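PDB 5YIU: cell cycle regulatory protein GcrA, which probably activates transcription as a regulator of the Caulobacter cell cycle, binding DNA through the small helical domain described here. Local coordinates for residues A[26-29]-A[30-34]; A[38-41]-A[42-46]. All coordinates share one frame; numbering follows the deposited sequence.

In the fold
Contacts 1 and 2 illustrate how a helix-turn-helix is assembled from regular helical turns. Contact 1 comes first along the chain and lies on helix 25-32 and the glycines that end it; contact 2 lies wholly within helix 37-47, the next helix. Their centres are about 12 Å apart, on opposite sides of the centre of the chain, yet the two touch. Val-40 of contact 2 makes the junction with contact 1: its CG2 lies 3.8 Å from CA of Ala-29, and its CG1 lies 4.0 Å from CG2 of Ile-28. Helix 9-21 packs against both. The order of elements is consistent with helix 37-47 being the recognition helix, which in this motif fits into the major groove of DNA.

Contact 1: A[26-29]-A[30-34]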
ATOM      1  N   SER A  26       6.639   4.397   3.178  1.00 11.00           N
ATOM      2  CA  SER A  26       7.162   3.682   4.341  0.64 11.93           C
ATOM      3  C   SER A  26       6.111   3.549   5.427  1.00 10.78           C
ATOM      4  O   SER A  26       5.894   2.467   5.963  1.00 12.65           O
ATOM      5  CB  SER A  26       8.383   4.403   4.911  0.64 15.92           C
ATOM      6  OG  SER A  26       9.559   3.979   4.258  0.64 16.98           O
ATOM      7  N   GLN A  27       5.466   4.666   5.752  1.00 11.87           N
ATOM      8  CA  GLN A  27       4.456   4.669   6.805  1.00 11.52           C
ATOM      9  C   GLN A  27       3.286   3.794   6.416  1.00 10.73           C
ATOM     10  O   GLN A  27       2.759   3.046   7.233  1.00 12.21           O
ATOM     11  CB  GLN A  27       3.947   6.089   7.045  1.00 13.15           C
ATOM     12  CG  GLN A  27       4.908   7.013   7.762  1.00 19.90           C
ATOM     13  CD  GLN A  27       4.371   8.440   7.874  1.00 29.46           C
ATOM     14  OE1 GLN A  27       4.263   9.165   6.874  1.00 21.15           O
ATOM     15  NE2 GLN A  27       4.029   8.847   9.093  1.00 28.40           N
ATOM     16  N   ILE A  28       2.872   3.895   5.159  1.00  8.96           N
ATOM     17  CA  ILE A  28       1.751   3.093   4.683  1.00  9.27           C
ATOM     18  C   ILE A  28       2.072   1.600   4.722  1.00  9.24           C
ATOM     19  O   ILE A  28       1.245   0.796   5.143  1.00  9.01           O
ATOM     20  CB  ILE A  28       1.334   3.527   3.264  1.00  8.59           C
ATOM     21  CG1 ILE A  28       0.773   4.955   3.306  1.00  9.59           C
ATOM     22  CG2 ILE A  28       0.328   2.550   2.672  1.00  9.48           C
ATOM     23  CD1 ILE A  28       0.499   5.548   1.961  1.00 10.41           C
ATOM     24  N   ALA A  29       3.280   1.234   4.302  1.00  9.25           N
ATOM     25  CA  ALA A  29       3.703  -0.161   4.371  1.00 10.96           C
ATOM     26  C   ALA A  29       3.643  -0.670   5.809  1.00  9.85           C
ATOM     27  O   ALA A  29       3.188  -1.793   6.066  1.00 10.95           O
ATOM     28  CB  ALA A  29       5.099  -0.324   3.806  1.00 10.86           C
ATOM     29  N   LYS A  30       4.102   0.165   6.740  1.00 10.95           N
ATOM     30  CA  LYS A  30       4.124  -0.209   8.150  1.00 14.73           C
ATOM     31  C   LYS A  30       2.705  -0.435   8.667  1.00 13.38           C
ATOM     32  O   LYS A  30       2.440  -1.397   9.387  1.00 16.09           O
ATOM     33  CB  LYS A  30       4.823   0.877   8.972  1.00 17.30           C
ATOM     34  CG  LYS A  30       5.228   0.458  10.376  1.00 24.13           C
ATOM     35  CD  LYS A  30       4.279   1.012  11.421  1.00 44.61           C
ATOM     36  CE  LYS A  30       4.750   0.673  12.828  1.00 55.82           C
ATOM     37  NZ  LYS A  30       3.815   1.192  13.864  1.00 54.38           N
ATOM     38  N   GLN A  31       1.786   0.444   8.292  1.00 11.91           N
ATOM     39  CA  GLN A  31       0.405   0.308   8.752  1.00 12.69           C
ATOM     40  C   GLN A  31      -0.347  -0.862   8.107  1.00 13.07           C
ATOM     41  O   GLN A  31      -1.133  -1.534   8.763  1.00 14.95           O
ATOM     42  CB  GLN A  31      -0.350   1.625   8.577  1.00 13.54           C
ATOM     43  CG  GLN A  31       0.237   2.743   9.428  1.00 17.46           C
ATOM     44  CD  GLN A  31      -0.618   3.990   9.456  1.00 26.86           C
ATOM     45  OE1 GLN A  31      -1.841   3.929   9.311  1.00 22.79           O
ATOM     46  NE2 GLN A  31       0.027   5.137   9.644  1.00 25.06           N
ATOM     47  N   LEU A  32      -0.102  -1.122   6.829  1.00 11.18           N
ATOM     48  CA  LEU A  32      -0.732  -2.255   6.161  1.00 11.80           C
ATOM     49  C   LEU A  32      -0.200  -3.577   6.695  1.00 11.95           C
ATOM     50  O   LEU A  32      -0.960  -4.516   6.930  1.00 14.26           O
ATOM     51  CB  LEU A  32      -0.467  -2.184   4.658  1.00 10.40           C
ATOM     52  CG  LEU A  32      -1.181  -1.096   3.860  1.00  8.96           C
ATOM     53  CD1 LEU A  32      -0.594  -1.042   2.462  1.00  9.89           C
ATOM     54  CD2 LEU A  32      -2.681  -1.380   3.810  1.00 13.52           C
ATOM     55  N   GLY A  33       1.113  -3.642   6.873  1.00 11.49           N
ATOM     56  CA  GLY A  33       1.760  -4.852   7.348  1.00 12.88           C
ATOM     57  C   GLY A  33       2.030  -5.847   6.236  1.00  9.13           C
ATOM     58  O   GLY A  33       1.252  -5.948   5.285  1.00 11.94           O
ATOM     59  N   GLY A  34       3.134  -6.582   6.354  1.00 11.25           N
ATOM     60  CA  GLY A  34       3.456  -7.642   5.415  1.00 13.02           C
ATOM     61  C   GLY A  34       3.722  -7.212   3.980  1.00 12.48           C
ATOM     62  O   GLY A  34       3.617  -8.014   3.062  1.00 12.30           O
TER
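Helix 25-32, the first of the two helix-turn-helix helices, ends in two glycines after Ile-28 and Leu-32, one turn apart, have lined its inner face. The two apolar side chains lie side by side and point the same way, so that CG2 of Ile-28 meets CD1 of Leu-32 at 3.7 Å. Ile-28 presents this methyl because CG2 stands anti to the backbone N, with CG1 beside that N (chi1 -66°). Leu-32 leans back over the previous turn, its CG 3.3 Å from the carbonyl O of Ile-28, which also accepts the N-H of Leu-32 (N to O 2.9 Å). Thr-14 and Leu-18 of helix 9-21, with Trp-7, cover this row. Shortening Leu-32 to an alanine removes CG and both methyls, which would probably leave CG2 of Ile-28 without its neighbour and open a gap beside Thr-14 and Trp-7.

Next to this row, Gln-31 lays its aliphatic CG 3.4 Å from the carbonyl O of Gln-27, and that O accepts the N-H of Gln-31 (N to O 3.0 Å). The last turn closes with Gly-33 N bonded to Ala-29 O at 2.9 Å. Beyond that bond the backbone leaves helical geometry: Gly-33 has a phi of 83°, and at its backbone angles a CB would collide with the carbonyl O of Leu-32, which explains the glycine. Arg-11 hydrogen-bonds to the carbonyl oxygens of both Leu-32 and Gly-33. A short amphipathic helix stopped by glycine, with its apolar side turned to the core, is the kind of element that leads into the turn of a helix-turn-helix.

Contact 2: A[38-41]-A[42-46]; sequences NAVI and GKVHR
Val-40 and Val-44 sit one turn apart on helix 37-47, the second helix of the helix-turn-helix and, by its place in the motif, probably the one that recognises DNA. The apolar contact between them is loose, CG1 of Val-40 lying 4.3 Å from CG2 of Val-44. Both valines face inward, where Leu-15 of helix 9-21 touches each; Val-44 also rests on Trp-19 and Leu-49. With CG1 anti to its backbone N (chi1 167°), Val-44 keeps CG2 beside that N and above the preceding turn, 3.3 Å from the carbonyl O of Val-40.

Backbone hydrogen bonds carry most of the contact. The amide of Val-44 reaches O of Val-40 at 2.9 Å in a nearly straight bond, with an angle of 172° at the hydrogen. On the same i to i-4 pattern Gly-42 N donates to Asn-38 O, Lys-43 N to Ala-39 O and His-45 N to Ile-41 O. Gly-42 keeps ordinary helical angles, and a CB there would fit, so its geometry does not by itself demand glycine.

A water links the carbonyl of Ala-39 to the guanidinium of Arg-46. Arg-46 folds back along the helix, and one guanidinium face passes over CA of Lys-43, which stands 3.9 Å above the plane toward the rim of the group. The carbonyl O of Ala-39 accepts twice, from Lys-43 N and from a water 2.8 Å away. That water lies in the guanidinium plane, at its edge, and accepts from NH2 of Arg-46 at 2.9 Å.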
ATOM      1  N   ASN A  38       8.611  -0.303  -1.315  1.00  7.52           N
ATOM      2  CA  ASN A  38       8.622  -0.299  -2.768  1.00  7.96           C
ATOM      3  C   ASN A  38       7.383  -0.942  -3.374  1.00  8.50           C
ATOM      4  O   ASN A  38       6.923  -0.519  -4.435  1.00  8.14           O
ATOM      5  CB  ASN A  38       9.884  -0.980  -3.299  1.00  9.06           C
ATOM      6  CG  ASN A  38      11.125  -0.122  -3.127  1.00  9.16           C
ATOM      7  OD1 ASN A  38      11.051   1.019  -2.667  1.00  9.53           O
ATOM      8  ND2 ASN A  38      12.275  -0.674  -3.495  1.00 10.16           N
ATOM      9  N   ALA A  39       6.829  -1.952  -2.702  1.00  7.57           N
ATOM     10  CA  ALA A  39       5.624  -2.582  -3.217  1.00  6.68           C
ATOM     11  C   ALA A  39       4.429  -1.625  -3.096  1.00  7.86           C
ATOM     12  O   ALA A  39       3.565  -1.579  -3.981  1.00  7.85           O
ATOM     13  CB  ALA A  39       5.355  -3.903  -2.512  1.00  8.83           C
ATOM     14  N   VAL A  40       4.395  -0.837  -2.021  1.00  7.08           N
ATOM     15  CA  VAL A  40       3.383   0.205  -1.887  1.00  7.31           C
ATOM     16  C   VAL A  40       3.504   1.222  -3.029  1.00  7.61           C
ATOM     17  O   VAL A  40       2.511   1.598  -3.649  1.00  7.41           O
ATOM     18  CB  VAL A  40       3.474   0.894  -0.507  1.00  6.87           C
ATOM     19  CG1 VAL A  40       2.680   2.187  -0.490  1.00  7.53           C
ATOM     20  CG2 VAL A  40       3.000  -0.054   0.594  1.00  8.48           C
ATOM     21  N   ILE A  41       4.730   1.659  -3.313  1.00  7.69           N
ATOM     22  CA  ILE A  41       4.949   2.592  -4.417  1.00  8.73           C
ATOM     23  C   ILE A  41       4.432   2.022  -5.739  1.00  7.51           C
ATOM     24  O   ILE A  41       3.729   2.701  -6.489  1.00  7.22           O
ATOM     25  CB  ILE A  41       6.438   2.988  -4.539  1.00  7.66           C
ATOM     26  CG1 ILE A  41       6.832   3.865  -3.344  1.00  9.60           C
ATOM     27  CG2 ILE A  41       6.704   3.709  -5.866  1.00  9.96           C
ATOM     28  CD1 ILE A  41       8.337   4.127  -3.211  1.00 10.56           C
ATOM     29  N   GLY A  42       4.742   0.760  -6.010  1.00  7.96           N
ATOM     30  CA  GLY A  42       4.245   0.143  -7.220  1.00  7.96           C
ATOM     31  C   GLY A  42       2.731   0.160  -7.311  1.00  7.26           C
ATOM     32  O   GLY A  42       2.162   0.399  -8.386  1.00  8.51           O
ATOM     33  N   LYS A  43       2.064  -0.128  -6.198  1.00  7.44           N
ATOM     34  CA  LYS A  43       0.604  -0.123  -6.178  1.00  7.61           C
ATOM     35  C   LYS A  43       0.030   1.279  -6.382  1.00  6.62           C
ATOM     36  O   LYS A  43      -0.950   1.442  -7.106  1.00  8.64           O
ATOM     37  CB  LYS A  43       0.085  -0.750  -4.879  1.00  8.08           C
ATOM     38  CG  LYS A  43      -1.428  -0.872  -4.793  1.00  7.17           C
ATOM     39  CD  LYS A  43      -2.001  -1.707  -5.922  1.00  8.11           C
ATOM     40  CE  LYS A  43      -3.471  -1.993  -5.684  1.00  8.27           C
ATOM     41  NZ  LYS A  43      -4.064  -2.769  -6.816  1.00  9.82           N
ATOM     42  N   VAL A  44       0.618   2.282  -5.728  1.00  7.18           N
ATOM     43  CA  VAL A  44       0.241   3.679  -5.964  1.00  8.41           C
ATOM     44  C   VAL A  44       0.339   4.006  -7.454  1.00  8.73           C
ATOM     45  O   VAL A  44      -0.558   4.635  -8.030  1.00 10.04           O
ATOM     46  CB  VAL A  44       1.149   4.628  -5.169  1.00  8.74           C
ATOM     47  CG1 VAL A  44       0.979   6.065  -5.639  1.00 10.08           C
ATOM     48  CG2 VAL A  44       0.871   4.510  -3.667  1.00  9.61           C
ATOM     49  N   HIS A  45       1.416   3.554  -8.076  1.00  9.41           N
ATOM     50  CA  HIS A  45       1.575   3.723  -9.505  1.00  8.77           C
ATOM     51  C   HIS A  45       0.454   3.059 -10.306  1.00 10.07           C
ATOM     52  O   HIS A  45      -0.137   3.674 -11.192  1.00 11.07           O
ATOM     53  CB  HIS A  45       2.931   3.179  -9.946  1.00 12.76           C
ATOM     54  CG  HIS A  45       3.231   3.426 -11.387  1.00 16.00           C
ATOM     55  ND1 HIS A  45       3.257   2.419 -12.328  1.00 32.77           N
ATOM     56  CD2 HIS A  45       3.508   4.572 -12.052  1.00 19.51           C
ATOM     57  CE1 HIS A  45       3.546   2.934 -13.510  1.00 17.33           C
ATOM     58  NE2 HIS A  45       3.702   4.238 -13.371  1.00 25.83           N
ATOM     59  N   ARG A  46       0.150   1.803 -10.001  1.00  9.72           N
ATOM     60  CA  ARG A  46      -0.901   1.101 -10.747  1.00 10.20           C
ATOM     61  C   ARG A  46      -2.297   1.698 -10.541  1.00 12.12           C
ATOM     62  O   ARG A  46      -3.154   1.614 -11.424  1.00 12.21           O
ATOM     63  CB  ARG A  46      -0.879  -0.400 -10.437  1.00 11.50           C
ATOM     64  CG  ARG A  46       0.432  -1.057 -10.847  1.00  9.47           C
ATOM     65  CD  ARG A  46       0.350  -2.566 -10.903  1.00 10.64           C
ATOM     66  NE  ARG A  46      -0.012  -3.203  -9.635  1.00  9.36           N
ATOM     67  CZ  ARG A  46       0.816  -3.409  -8.614  1.00  9.72           C
ATOM     68  NH1 ARG A  46       0.360  -4.036  -7.535  1.00  8.62           N
ATOM     69  NH2 ARG A  46       2.072  -2.982  -8.657  1.00  9.42           N
TER
HETATM   70  O   HOH W   1       3.550  -3.288  -6.207  1.00 11.81           O